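Local structure of cytoplasmic export protein 1 (Saccharomyces cerevisiae, 3VWA) at residues L102-F107 and F276-P281; V109-S114 and P239-Y244; I113-A118 and K141-L146. The protein takes part in nuclear tRNA export, and may collect tRNA from export receptors at the nuclear pore and deliver aminoacylated tRNA to the translation machinery. All blocks are in the same frame, centred on the assembly; numbering follows the deposited sequence.

Contact 1 of 3, residues L102-F107 and F276-P281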
ATOM      1  N   LEU A 102      -7.959   6.458 -13.874  1.00 37.75           N
ATOM      2  CA  LEU A 102      -6.527   6.398 -14.257  1.00 33.72           C
ATOM      3  C   LEU A 102      -6.179   7.530 -15.195  1.00 31.87           C
ATOM      4  O   LEU A 102      -5.076   8.006 -15.169  1.00 28.25           O
ATOM      5  CB  LEU A 102      -6.187   5.098 -14.976  1.00 34.00           C
ATOM      6  CG  LEU A 102      -6.399   3.798 -14.217  1.00 38.34           C
ATOM      7  CD1 LEU A 102      -6.223   2.718 -15.256  1.00 37.19           C
ATOM      8  CD2 LEU A 102      -5.399   3.674 -13.068  1.00 36.05           C
ATOM      9  N   SER A 103      -7.169   7.952 -15.994  1.00 34.48           N
ATOM     10  CA  SER A 103      -7.114   9.105 -16.920  1.00 35.05           C
ATOM     11  C   SER A 103      -6.740  10.374 -16.205  1.00 33.37           C
ATOM     12  O   SER A 103      -6.206  11.281 -16.800  1.00 37.08           O
ATOM     13  CB  SER A 103      -8.511   9.357 -17.482  1.00 37.45           C
ATOM     14  OG  SER A 103      -8.688   8.722 -18.695  1.00 41.30           O
ATOM     15  N   GLN A 104      -7.070  10.451 -14.918  1.00 35.42           N
ATOM     16  CA  GLN A 104      -6.717  11.605 -14.094  1.00 34.23           C
ATOM     17  C   GLN A 104      -5.217  11.835 -13.932  1.00 34.59           C
ATOM     18  O   GLN A 104      -4.782  12.956 -13.735  1.00 38.13           O
ATOM     19  CB  GLN A 104      -7.424  11.506 -12.743  1.00 38.30           C
ATOM     20  CG  GLN A 104      -8.943  11.698 -12.879  1.00 43.76           C
ATOM     21  CD  GLN A 104      -9.673  11.995 -11.572  1.00 48.48           C
ATOM     22  OE1 GLN A 104      -9.105  11.931 -10.487  1.00 54.08           O
ATOM     23  NE2 GLN A 104     -10.962  12.303 -11.679  1.00 51.51           N
ATOM     24  N   ASN A 105      -4.410  10.785 -14.045  1.00 36.00           N
ATOM     25  CA  ASN A 105      -2.943  10.944 -14.033  1.00 27.43           C
ATOM     26  C   ASN A 105      -2.432  10.723 -15.447  1.00 29.12           C
ATOM     27  O   ASN A 105      -2.099   9.580 -15.861  1.00 24.06           O
ATOM     28  CB  ASN A 105      -2.287   9.958 -13.052  1.00 30.62           C
ATOM     29  CG  ASN A 105      -0.754  10.095 -13.005  1.00 26.63           C
ATOM     30  OD1 ASN A 105      -0.164  10.578 -13.934  1.00 26.11           O
ATOM     31  ND2 ASN A 105      -0.133   9.686 -11.902  1.00 28.29           N
ATOM     32  N   LYS A 106      -2.376  11.811 -16.215  1.00 27.14           N
ATOM     33  CA  LYS A 106      -1.983  11.682 -17.611  1.00 29.47           C
ATOM     34  C   LYS A 106      -0.573  11.072 -17.744  1.00 26.17           C
ATOM     35  O   LYS A 106      -0.300  10.399 -18.710  1.00 23.34           O
ATOM     36  CB  LYS A 106      -2.080  13.043 -18.347  1.00 33.52           C
ATOM     37  CG  LYS A 106      -0.864  13.960 -18.235  1.00 36.11           C
ATOM     38  CD  LYS A 106      -1.243  15.327 -18.793  1.00 38.31           C
ATOM     39  CE  LYS A 106      -0.037  16.203 -19.011  1.00 38.29           C
ATOM     40  NZ  LYS A 106       0.670  15.745 -20.252  1.00 43.43           N
ATOM     41  N   PHE A 107       0.308  11.334 -16.778  1.00 25.40           N
ATOM     42  CA  PHE A 107       1.680  10.822 -16.860  1.00 26.19           C
ATOM     43  C   PHE A 107       1.636   9.295 -16.777  1.00 23.77           C
ATOM     44  O   PHE A 107       2.397   8.628 -17.470  1.00 24.62           O
ATOM     45  CB  PHE A 107       2.595  11.388 -15.738  1.00 24.38           C
ATOM     46  CG  PHE A 107       2.787  12.886 -15.823  1.00 28.43           C
ATOM     47  CD1 PHE A 107       3.239  13.499 -17.001  1.00 28.36           C
ATOM     48  CD2 PHE A 107       2.503  13.688 -14.725  1.00 28.21           C
ATOM     49  CE1 PHE A 107       3.417  14.878 -17.066  1.00 29.19           C
ATOM     50  CE2 PHE A 107       2.661  15.072 -14.789  1.00 29.70           C
ATOM     51  CZ  PHE A 107       3.128  15.669 -15.946  1.00 27.32           C
ATOM     52  N   PHE A 276       2.089  10.181  -8.288  1.00 25.95           N
ATOM     53  CA  PHE A 276       2.059   8.799  -7.842  1.00 27.03           C
ATOM     54  C   PHE A 276       0.633   8.354  -7.463  1.00 28.80           C
ATOM     55  O   PHE A 276       0.449   7.275  -6.872  1.00 26.98           O
ATOM     56  CB  PHE A 276       3.011   8.638  -6.648  1.00 26.30           C
ATOM     57  CG  PHE A 276       4.420   8.981  -6.974  1.00 25.92           C
ATOM     58  CD1 PHE A 276       5.187   8.130  -7.758  1.00 27.36           C
ATOM     59  CD2 PHE A 276       4.984  10.172  -6.528  1.00 27.83           C
ATOM     60  CE1 PHE A 276       6.511   8.464  -8.083  1.00 26.54           C
ATOM     61  CE2 PHE A 276       6.308  10.507  -6.814  1.00 23.08           C
ATOM     62  CZ  PHE A 276       7.078   9.648  -7.601  1.00 24.24           C
ATOM     63  N   ARG A 277      -0.378   9.124  -7.852  1.00 28.71           N
ATOM     64  CA  ARG A 277      -1.775   8.719  -7.514  1.00 31.32           C
ATOM     65  C   ARG A 277      -2.459   8.340  -8.770  1.00 28.27           C
ATOM     66  O   ARG A 277      -2.070   8.825  -9.820  1.00 27.11           O
ATOM     67  CB  ARG A 277      -2.567   9.881  -6.918  1.00 36.41           C
ATOM     68  CG  ARG A 277      -2.118  10.304  -5.549  1.00 40.59           C
ATOM     69  CD  ARG A 277      -3.098  11.249  -4.864  1.00 46.56           C
ATOM     70  NE  ARG A 277      -2.543  11.512  -3.533  1.00 52.36           N
ATOM     71  CZ  ARG A 277      -2.108  12.695  -3.124  1.00 57.80           C
ATOM     72  NH1 ARG A 277      -1.580  12.822  -1.899  1.00 46.06           N
ATOM     73  NH2 ARG A 277      -2.231  13.759  -3.930  1.00 58.95           N
ATOM     74  N   ASN A 278      -3.468   7.470  -8.672  1.00 28.07           N
ATOM     75  CA  ASN A 278      -4.268   7.049  -9.828  1.00 30.13           C
ATOM     76  C   ASN A 278      -3.397   6.357 -10.858  1.00 29.74           C
ATOM     77  O   ASN A 278      -3.655   6.452 -12.053  1.00 25.51           O
ATOM     78  CB  ASN A 278      -4.977   8.238 -10.488  1.00 32.87           C
ATOM     79  CG  ASN A 278      -5.950   8.919  -9.544  1.00 33.86           C
ATOM     80  OD1 ASN A 278      -5.738  10.045  -9.152  1.00 38.19           O
ATOM     81  ND2 ASN A 278      -6.970   8.195  -9.115  1.00 31.59           N
ATOM     82  N   LEU A 279      -2.357   5.662 -10.387  1.00 27.23           N
ATOM     83  CA  LEU A 279      -1.579   4.814 -11.303  1.00 27.60           C
ATOM     84  C   LEU A 279      -2.143   3.393 -11.366  1.00 26.21           C
ATOM     85  O   LEU A 279      -2.788   2.933 -10.409  1.00 25.30           O
ATOM     86  CB  LEU A 279      -0.147   4.785 -10.810  1.00 28.71           C
ATOM     87  CG  LEU A 279       0.594   6.114 -10.893  1.00 31.40           C
ATOM     88  CD1 LEU A 279       1.965   5.957 -10.260  1.00 30.27           C
ATOM     89  CD2 LEU A 279       0.740   6.504 -12.354  1.00 29.91           C
ATOM     90  N   THR A 280      -1.905   2.657 -12.449  1.00 30.80           N
ATOM     91  CA  THR A 280      -2.245   1.203 -12.412  1.00 31.93           C
ATOM     92  C   THR A 280      -1.571   0.480 -11.257  1.00 28.40           C
ATOM     93  O   THR A 280      -0.376   0.702 -10.981  1.00 30.37           O
ATOM     94  CB  THR A 280      -1.988   0.440 -13.728  1.00 38.34           C
ATOM     95  OG1 THR A 280      -0.837   0.970 -14.390  1.00 38.78           O
ATOM     96  CG2 THR A 280      -3.230   0.549 -14.637  1.00 36.46           C
ATOM     97  N   PRO A 281      -2.353  -0.307 -10.505  1.00 30.24           N
ATOM     98  CA  PRO A 281      -1.787  -1.024  -9.365  1.00 29.08           C
ATOM     99  C   PRO A 281      -0.582  -1.853  -9.746  1.00 28.31           C
ATOM    100  O   PRO A 281      -0.526  -2.455 -10.822  1.00 27.89           O
ATOM    101  CB  PRO A 281      -2.942  -1.941  -8.917  1.00 32.62           C
ATOM    102  CG  PRO A 281      -3.992  -1.853 -10.009  1.00 33.07           C
ATOM    103  CD  PRO A 281      -3.825  -0.472 -10.558  1.00 32.05           C
TER
HETATM  104  O   HOH W   1      -2.361   6.677 -14.728  1.00 21.51           O
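The backbones of L102-F107 and F276-P281 draw closest at L102 and N278, whose CA atoms lie 5.0 Å apart. The first segment opens with a type I beta turn from L102 to N105, closed by the bond from N105 N to L102 O (3.1 Å), and leads into helix 106-122 of the kinase-like domain. The second is an irregular linker between helices 255-271 and 283-303.

N105 occupies the N-cap position, and its amide bonds to the helix start through OD1 and to the linker through ND2. OD1 accepts from the backbone N of G108 in the first turn of the helix. ND2 donates to R277 O at 3.0 Å with an N-H...O angle of 165°. This acceptor lies almost in the amide plane, and ND2 approaches nearly in line with the carbonyl bond (158°), so the bond is well directed at both partners. ND2 also bonds to I275 O, so the linker grips the amide nitrogen twice. With CG opposite the backbone N (chi1 -180°), the amide extends across to the linker, and CD2 of L279 crosses it at a slant, 3.3 Å from N105 ND2. An alanine here would keep the turn's CB but is likely to leave the G108 amide without its cap and the R277 and I275 carbonyls without their shared donor.

L102 supplies the apolar part. Its CD2 sits 3.4 Å from N278 O and also meets the backbone where L279 joins T280. The side chains of L102 and T280 cross at about a right angle, with L102 CD1 and T280 CG2 3.7 Å apart. Between the backbones, a water lies 3.1 Å from L102 O and 3.0 Å from N278 O.

Contact 2 of 3, residues V109-S114 and P239-Y244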
ATOM      1  N   VAL A 109      -0.913   7.276 -17.866  1.00 28.27           N
ATOM      2  CA  VAL A 109      -1.477   6.726 -19.093  1.00 26.10           C
ATOM      3  C   VAL A 109      -0.349   6.774 -20.144  1.00 25.55           C
ATOM      4  O   VAL A 109      -0.152   5.831 -20.899  1.00 30.65           O
ATOM      5  CB  VAL A 109      -2.722   7.587 -19.572  1.00 28.37           C
ATOM      6  CG1 VAL A 109      -3.274   7.129 -20.940  1.00 25.11           C
ATOM      7  CG2 VAL A 109      -3.846   7.599 -18.542  1.00 26.97           C
ATOM      8  N   GLU A 110       0.394   7.870 -20.172  1.00 23.78           N
ATOM      9  CA  GLU A 110       1.466   8.047 -21.115  1.00 25.75           C
ATOM     10  C   GLU A 110       2.608   7.039 -20.844  1.00 24.82           C
ATOM     11  O   GLU A 110       3.200   6.513 -21.765  1.00 25.27           O
ATOM     12  CB  GLU A 110       2.028   9.496 -21.059  1.00 26.40           C
ATOM     13  CG  GLU A 110       1.171  10.589 -21.719  1.00 30.16           C
ATOM     14  CD  GLU A 110       1.556  11.998 -21.265  1.00 30.59           C
ATOM     15  OE1 GLU A 110       2.776  12.257 -21.051  1.00 30.02           O
ATOM     16  OE2 GLU A 110       0.640  12.841 -21.125  1.00 25.77           O
ATOM     17  N   LEU A 111       2.921   6.823 -19.579  1.00 26.07           N
ATOM     18  CA  LEU A 111       3.879   5.782 -19.178  1.00 29.51           C
ATOM     19  C   LEU A 111       3.455   4.398 -19.676  1.00 28.22           C
ATOM     20  O   LEU A 111       4.259   3.692 -20.253  1.00 27.06           O
ATOM     21  CB  LEU A 111       4.079   5.797 -17.663  1.00 30.81           C
ATOM     22  CG  LEU A 111       5.363   5.220 -17.010  1.00 32.91           C
ATOM     23  CD1 LEU A 111       5.016   4.082 -16.090  1.00 28.69           C
ATOM     24  CD2 LEU A 111       6.518   4.853 -17.943  1.00 30.25           C
ATOM     25  N   GLY A 112       2.178   4.040 -19.541  1.00 29.13           N
ATOM     26  CA  GLY A 112       1.740   2.707 -20.003  1.00 25.91           C
ATOM     27  C   GLY A 112       1.843   2.597 -21.505  1.00 27.99           C
ATOM     28  O   GLY A 112       2.316   1.605 -22.067  1.00 26.58           O
ATOM     29  N   ILE A 113       1.447   3.662 -22.178  1.00 28.65           N
ATOM     30  CA  ILE A 113       1.572   3.698 -23.643  1.00 26.79           C
ATOM     31  C   ILE A 113       3.019   3.502 -24.059  1.00 25.79           C
ATOM     32  O   ILE A 113       3.293   2.802 -25.030  1.00 25.20           O
ATOM     33  CB  ILE A 113       1.042   5.031 -24.196  1.00 27.50           C
ATOM     34  CG1 ILE A 113      -0.497   5.007 -24.131  1.00 29.83           C
ATOM     35  CG2 ILE A 113       1.493   5.258 -25.620  1.00 21.97           C
ATOM     36  CD1 ILE A 113      -1.112   6.377 -24.412  1.00 28.40           C
ATOM     37  N   SER A 114       3.938   4.114 -23.320  1.00 26.00           N
ATOM     38  CA  SER A 114       5.377   3.944 -23.607  1.00 24.82           C
ATOM     39  C   SER A 114       5.841   2.467 -23.398  1.00 27.39           C
ATOM     40  O   SER A 114       6.713   1.970 -24.130  1.00 26.33           O
ATOM     41  CB  SER A 114       6.244   4.937 -22.838  1.00 24.07           C
ATOM     42  OG  SER A 114       6.468   4.594 -21.469  1.00 23.86           O
ATOM     43  N   PRO A 239       7.801  13.001 -16.144  1.00 25.52           N
ATOM     44  CA  PRO A 239       8.744  12.603 -15.127  1.00 26.14           C
ATOM     45  C   PRO A 239       8.615  11.107 -14.784  1.00 30.71           C
ATOM     46  O   PRO A 239       9.539  10.531 -14.233  1.00 30.94           O
ATOM     47  CB  PRO A 239       8.337  13.446 -13.909  1.00 24.71           C
ATOM     48  CG  PRO A 239       6.886  13.778 -14.134  1.00 24.34           C
ATOM     49  CD  PRO A 239       6.678  13.804 -15.604  1.00 24.44           C
ATOM     50  N   LEU A 240       7.480  10.493 -15.070  1.00 27.53           N
ATOM     51  CA  LEU A 240       7.357   9.068 -14.794  1.00 32.83           C
ATOM     52  C   LEU A 240       8.066   8.266 -15.901  1.00 31.70           C
ATOM     53  O   LEU A 240       8.651   7.271 -15.632  1.00 28.50           O
ATOM     54  CB  LEU A 240       5.893   8.651 -14.664  1.00 29.63           C
ATOM     55  CG  LEU A 240       5.199   9.138 -13.389  1.00 29.14           C
ATOM     56  CD1 LEU A 240       3.814   8.521 -13.265  1.00 25.67           C
ATOM     57  CD2 LEU A 240       6.017   8.856 -12.122  1.00 27.15           C
ATOM     58  N   ILE A 241       8.058   8.746 -17.133  1.00 31.56           N
ATOM     59  CA  ILE A 241       8.753   8.031 -18.183  1.00 34.56           C
ATOM     60  C   ILE A 241      10.259   7.909 -17.849  1.00 38.01           C
ATOM     61  O   ILE A 241      10.842   6.808 -17.907  1.00 31.15           O
ATOM     62  CB  ILE A 241       8.515   8.690 -19.548  1.00 34.61           C
ATOM     63  CG1 ILE A 241       7.075   8.413 -19.973  1.00 34.46           C
ATOM     64  CG2 ILE A 241       9.491   8.136 -20.590  1.00 34.24           C
ATOM     65  CD1 ILE A 241       6.737   8.909 -21.355  1.00 35.32           C
ATOM     66  N   ASN A 242      10.865   9.032 -17.451  1.00 36.34           N
ATOM     67  CA  ASN A 242      12.269   9.036 -17.032  1.00 37.02           C
ATOM     68  C   ASN A 242      12.492   8.238 -15.746  1.00 31.17           C
ATOM     69  O   ASN A 242      13.454   7.505 -15.607  1.00 29.96           O
ATOM     70  CB  ASN A 242      12.778  10.470 -16.840  1.00 41.72           C
ATOM     71  CG  ASN A 242      12.715  11.296 -18.132  1.00 50.74           C
ATOM     72  OD1 ASN A 242      11.720  11.980 -18.403  1.00 46.54           O
ATOM     73  ND2 ASN A 242      13.777  11.205 -18.957  1.00 50.91           N
ATOM     74  N   PHE A 243      11.627   8.398 -14.769  1.00 27.07           N
ATOM     75  CA  PHE A 243      11.903   7.721 -13.525  1.00 25.80           C
ATOM     76  C   PHE A 243      11.849   6.171 -13.680  1.00 26.47           C
ATOM     77  O   PHE A 243      12.667   5.435 -13.115  1.00 22.25           O
ATOM     78  CB  PHE A 243      11.026   8.258 -12.423  1.00 23.46           C
ATOM     79  CG  PHE A 243      11.152   7.515 -11.152  1.00 21.92           C
ATOM     80  CD1 PHE A 243      12.285   7.661 -10.362  1.00 24.28           C
ATOM     81  CD2 PHE A 243      10.185   6.594 -10.787  1.00 24.08           C
ATOM     82  CE1 PHE A 243      12.406   6.930  -9.221  1.00 22.68           C
ATOM     83  CE2 PHE A 243      10.282   5.879  -9.622  1.00 22.49           C
ATOM     84  CZ  PHE A 243      11.404   6.044  -8.836  1.00 21.37           C
ATOM     85  N   TYR A 244      10.917   5.713 -14.497  1.00 24.71           N
ATOM     86  CA  TYR A 244      10.736   4.342 -14.759  1.00 26.79           C
ATOM     87  C   TYR A 244      12.007   3.730 -15.420  1.00 27.09           C
ATOM     88  O   TYR A 244      12.405   2.657 -15.094  1.00 27.13           O
ATOM     89  CB  TYR A 244       9.511   4.203 -15.652  1.00 25.46           C
ATOM     90  CG  TYR A 244       9.315   2.806 -16.170  1.00 23.49           C
ATOM     91  CD1 TYR A 244       8.897   1.777 -15.314  1.00 22.99           C
ATOM     92  CD2 TYR A 244       9.574   2.506 -17.499  1.00 26.17           C
ATOM     93  CE1 TYR A 244       8.727   0.497 -15.771  1.00 22.00           C
ATOM     94  CE2 TYR A 244       9.400   1.223 -17.982  1.00 26.63           C
ATOM     95  CZ  TYR A 244       8.973   0.227 -17.081  1.00 26.92           C
ATOM     96  OH  TYR A 244       8.760  -1.044 -17.518  1.00 32.83           O
TER
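S114 OG donates to L111 O at 2.7 Å, a bond back into the preceding turn of helix 106-122, and S114 OG also rests 4.1 Å from I241 CG1 on the facing helix. The C=O...OG angle of 124° shows that the hydroxyl comes to the carbonyl from the side. The motif is a helix-helix packing within the kinase-like part of the chain: the axes of 109-114 and 239-244 approach to 9.0 Å at a signed crossing angle of -47°.

L111 carries the interface. Its CG lies opposite the backbone N (chi1 -157°), which brings one branch, CD2, in among side chains one helical turn apart on the other helix. CD2 meets I241 CG1 at 4.1 Å, while the L111 and L240 side chains cross at about a right angle, CG to CB 4.2 Å. I241 brings its CD1 loosely to the backbone of the first helix, 4.3 Å from E110 O. W235 of helix 233-237 touches both S114 and I241 and so borders this end of the interface. Y244 crosses L111 at about a right angle too, and the tightest apolar approach of the contact is between L111 CD2 and Y244 CB, 3.8 Å.

Contact 3 of 3, residues I113-A118 and K141-L146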
ATOM      1  N   ILE A 113       1.447   3.662 -22.178  1.00 28.65           N
ATOM      2  CA  ILE A 113       1.572   3.698 -23.643  1.00 26.79           C
ATOM      3  C   ILE A 113       3.019   3.502 -24.059  1.00 25.79           C
ATOM      4  O   ILE A 113       3.293   2.802 -25.030  1.00 25.20           O
ATOM      5  CB  ILE A 113       1.042   5.031 -24.196  1.00 27.50           C
ATOM      6  CG1 ILE A 113      -0.497   5.007 -24.131  1.00 29.83           C
ATOM      7  CG2 ILE A 113       1.493   5.258 -25.620  1.00 21.97           C
ATOM      8  CD1 ILE A 113      -1.112   6.377 -24.412  1.00 28.40           C
ATOM      9  N   SER A 114       3.938   4.114 -23.320  1.00 26.00           N
ATOM     10  CA  SER A 114       5.377   3.944 -23.607  1.00 24.82           C
ATOM     11  C   SER A 114       5.841   2.467 -23.398  1.00 27.39           C
ATOM     12  O   SER A 114       6.713   1.970 -24.130  1.00 26.33           O
ATOM     13  CB  SER A 114       6.244   4.937 -22.838  1.00 24.07           C
ATOM     14  OG  SER A 114       6.468   4.594 -21.469  1.00 23.86           O
ATOM     15  N   GLN A 115       5.211   1.751 -22.463  1.00 24.23           N
ATOM     16  CA  GLN A 115       5.549   0.363 -22.252  1.00 26.10           C
ATOM     17  C   GLN A 115       5.025  -0.492 -23.407  1.00 30.03           C
ATOM     18  O   GLN A 115       5.706  -1.413 -23.850  1.00 33.41           O
ATOM     19  CB  GLN A 115       5.010  -0.115 -20.906  1.00 26.97           C
ATOM     20  CG  GLN A 115       5.756   0.471 -19.717  1.00 23.96           C
ATOM     21  CD  GLN A 115       4.928   0.487 -18.464  1.00 24.30           C
ATOM     22  OE1 GLN A 115       3.737   0.161 -18.481  1.00 25.05           O
ATOM     23  NE2 GLN A 115       5.555   0.859 -17.347  1.00 24.50           N
ATOM     24  N   LEU A 116       3.847  -0.143 -23.939  1.00 30.51           N
ATOM     25  CA  LEU A 116       3.255  -0.878 -25.052  1.00 27.62           C
ATOM     26  C   LEU A 116       4.083  -0.649 -26.324  1.00 27.45           C
ATOM     27  O   LEU A 116       4.242  -1.563 -27.129  1.00 28.34           O
ATOM     28  CB  LEU A 116       1.803  -0.422 -25.284  1.00 27.26           C
ATOM     29  CG  LEU A 116       0.774  -0.715 -24.211  1.00 26.34           C
ATOM     30  CD1 LEU A 116      -0.575  -0.298 -24.758  1.00 30.51           C
ATOM     31  CD2 LEU A 116       0.701  -2.204 -23.852  1.00 25.07           C
ATOM     32  N   LEU A 117       4.621   0.561 -26.477  1.00 24.82           N
ATOM     33  CA  LEU A 117       5.482   0.890 -27.595  1.00 24.61           C
ATOM     34  C   LEU A 117       6.822   0.146 -27.562  1.00 25.54           C
ATOM     35  O   LEU A 117       7.312  -0.284 -28.593  1.00 29.87           O
ATOM     36  CB  LEU A 117       5.665   2.422 -27.686  1.00 24.83           C
ATOM     37  CG  LEU A 117       4.366   3.166 -28.113  1.00 30.86           C
ATOM     38  CD1 LEU A 117       4.440   4.668 -27.833  1.00 30.68           C
ATOM     39  CD2 LEU A 117       4.068   3.004 -29.607  1.00 26.94           C
ATOM     40  N   ALA A 118       7.458  -0.006 -26.412  1.00 24.00           N
ATOM     41  CA  ALA A 118       8.725  -0.757 -26.415  1.00 28.09           C
ATOM     42  C   ALA A 118       8.450  -2.212 -26.866  1.00 29.81           C
ATOM     43  O   ALA A 118       9.258  -2.800 -27.601  1.00 30.35           O
ATOM     44  CB  ALA A 118       9.357  -0.753 -25.026  1.00 27.98           C
ATOM     45  N   LYS A 141       4.231  -5.796 -11.427  1.00 28.94           N
ATOM     46  CA  LYS A 141       4.982  -4.558 -11.244  1.00 28.43           C
ATOM     47  C   LYS A 141       4.290  -3.382 -11.916  1.00 28.26           C
ATOM     48  O   LYS A 141       4.880  -2.325 -12.119  1.00 27.41           O
ATOM     49  CB  LYS A 141       6.370  -4.760 -11.790  1.00 30.87           C
ATOM     50  CG  LYS A 141       7.226  -5.663 -10.890  1.00 36.12           C
ATOM     51  CD  LYS A 141       8.710  -5.465 -11.189  1.00 40.42           C
ATOM     52  CE  LYS A 141       9.584  -6.201 -10.172  1.00 45.59           C
ATOM     53  NZ  LYS A 141      10.797  -6.836 -10.773  1.00 45.49           N
ATOM     54  N   GLY A 142       3.030  -3.569 -12.305  1.00 28.66           N
ATOM     55  CA  GLY A 142       2.205  -2.435 -12.753  1.00 26.36           C
ATOM     56  C   GLY A 142       2.486  -2.041 -14.196  1.00 29.25           C
ATOM     57  O   GLY A 142       1.946  -1.047 -14.684  1.00 27.68           O
ATOM     58  N   GLU A 143       3.303  -2.839 -14.881  1.00 25.36           N
ATOM     59  CA  GLU A 143       3.731  -2.527 -16.224  1.00 28.69           C
ATOM     60  C   GLU A 143       2.724  -3.152 -17.178  1.00 24.93           C
ATOM     61  O   GLU A 143       2.190  -4.260 -16.941  1.00 25.75           O
ATOM     62  CB  GLU A 143       5.138  -3.115 -16.549  1.00 28.92           C
ATOM     63  CG  GLU A 143       6.339  -2.617 -15.737  1.00 29.70           C
ATOM     64  CD  GLU A 143       7.596  -3.506 -15.965  1.00 32.27           C
ATOM     65  OE1 GLU A 143       7.488  -4.735 -15.756  1.00 33.05           O
ATOM     66  OE2 GLU A 143       8.669  -3.024 -16.398  1.00 27.93           O
ATOM     67  N   TRP A 144       2.548  -2.485 -18.303  1.00 23.38           N
ATOM     68  CA  TRP A 144       1.497  -2.879 -19.248  1.00 26.91           C
ATOM     69  C   TRP A 144       2.083  -3.897 -20.142  1.00 25.79           C
ATOM     70  O   TRP A 144       3.083  -3.609 -20.784  1.00 24.27           O
ATOM     71  CB  TRP A 144       1.030  -1.662 -20.076  1.00 25.77           C
ATOM     72  CG  TRP A 144       0.262  -0.662 -19.238  1.00 28.38           C
ATOM     73  CD1 TRP A 144       0.191  -0.602 -17.844  1.00 26.00           C
ATOM     74  CD2 TRP A 144      -0.550   0.451 -19.717  1.00 27.61           C
ATOM     75  NE1 TRP A 144      -0.606   0.410 -17.445  1.00 29.57           N
ATOM     76  CE2 TRP A 144      -1.092   1.096 -18.522  1.00 30.90           C
ATOM     77  CE3 TRP A 144      -0.888   0.960 -20.989  1.00 29.79           C
ATOM     78  CZ2 TRP A 144      -1.920   2.240 -18.598  1.00 29.07           C
ATOM     79  CZ3 TRP A 144      -1.710   2.123 -21.065  1.00 26.40           C
ATOM     80  CH2 TRP A 144      -2.214   2.735 -19.886  1.00 31.33           C
ATOM     81  N   VAL A 145       1.438  -5.070 -20.185  1.00 26.13           N
ATOM     82  CA  VAL A 145       1.802  -6.225 -21.023  1.00 26.14           C
ATOM     83  C   VAL A 145       0.685  -6.685 -22.043  1.00 29.98           C
ATOM     84  O   VAL A 145      -0.501  -6.381 -21.864  1.00 29.33           O
ATOM     85  CB  VAL A 145       2.350  -7.400 -20.153  1.00 28.29           C
ATOM     86  CG1 VAL A 145       3.713  -7.032 -19.536  1.00 29.06           C
ATOM     87  CG2 VAL A 145       1.359  -7.817 -19.043  1.00 24.88           C
ATOM     88  N   LEU A 146       1.074  -7.430 -23.086  1.00 26.90           N
ATOM     89  CA  LEU A 146       0.185  -7.722 -24.203  1.00 28.95           C
ATOM     90  C   LEU A 146      -0.149  -9.194 -24.317  1.00 32.51           C
ATOM     91  O   LEU A 146       0.683 -10.075 -24.105  1.00 33.04           O
ATOM     92  CB  LEU A 146       0.782  -7.246 -25.536  1.00 27.29           C
ATOM     93  CG  LEU A 146       0.657  -5.736 -25.798  1.00 29.90           C
ATOM     94  CD1 LEU A 146       1.453  -5.293 -27.037  1.00 28.92           C
ATOM     95  CD2 LEU A 146      -0.819  -5.310 -25.880  1.00 26.13           C
TER
HETATM   96  O   HOH W   2       2.712   1.236 -16.232  1.00 24.90           O
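L116 lies at the apolar centre, between W144 and L146 of strand 144-146. Its CG stands in the plane of the indole at the ring edge, 4.0 Å from W144 CE3. Of its two branches, CD1 also lies near that edge, while CD2 touches W144 CB at 3.8 Å and crosses to L146 CD2 at 4.0 Å. One turn back, I113 CG1 adds a looser contact to W144 CZ3.

Farther out, Q115 reaches from the helix to the start of the strand, its chain extended beyond CG. W144 N donates to Q115 OE1 at 2.9 Å with an N-H...O angle of 157°. The donor sits 50° out of the carbonyl plane. A water donates one proton to Q115 OE1 (2.7 Å), the second bond on that oxygen, and its other to G142 O (2.9 Å). On the five-membered ring, W144 NE1 bonds to T280 OG1.

V145, on the opposite side of the strand, pairs through its backbone with F137. The axis of 113-118 makes 38° with strand 144-146; a helix packed on the hairpin of 136-138 and 144-146 is consistent with helix E under strands 7 and 8 in the C-lobe of the protein kinase fold.

How the contacts relate
All three contacts draw on helix 106-122: contact 1 at its N-terminal cap, contacts 2 and 3 on successive turns, sharing I113 and S114. The centre of contact 2 is about 10 Å from that of contact 1 and about 9 Å from that of contact 3. Contacts 1 and 3, about 14 Å apart between centres, are connected through T280 and W144. L279 CD2 packs on L240 CD1 at 3.8 Å, linking contacts 1 and 2, while Q115 NE2 lies 3.5 Å from Y244 CZ, linking 2 and 3. Linker, helix 239-248 and strand 144-146 thus all pack against one helix of the kinase-like domain.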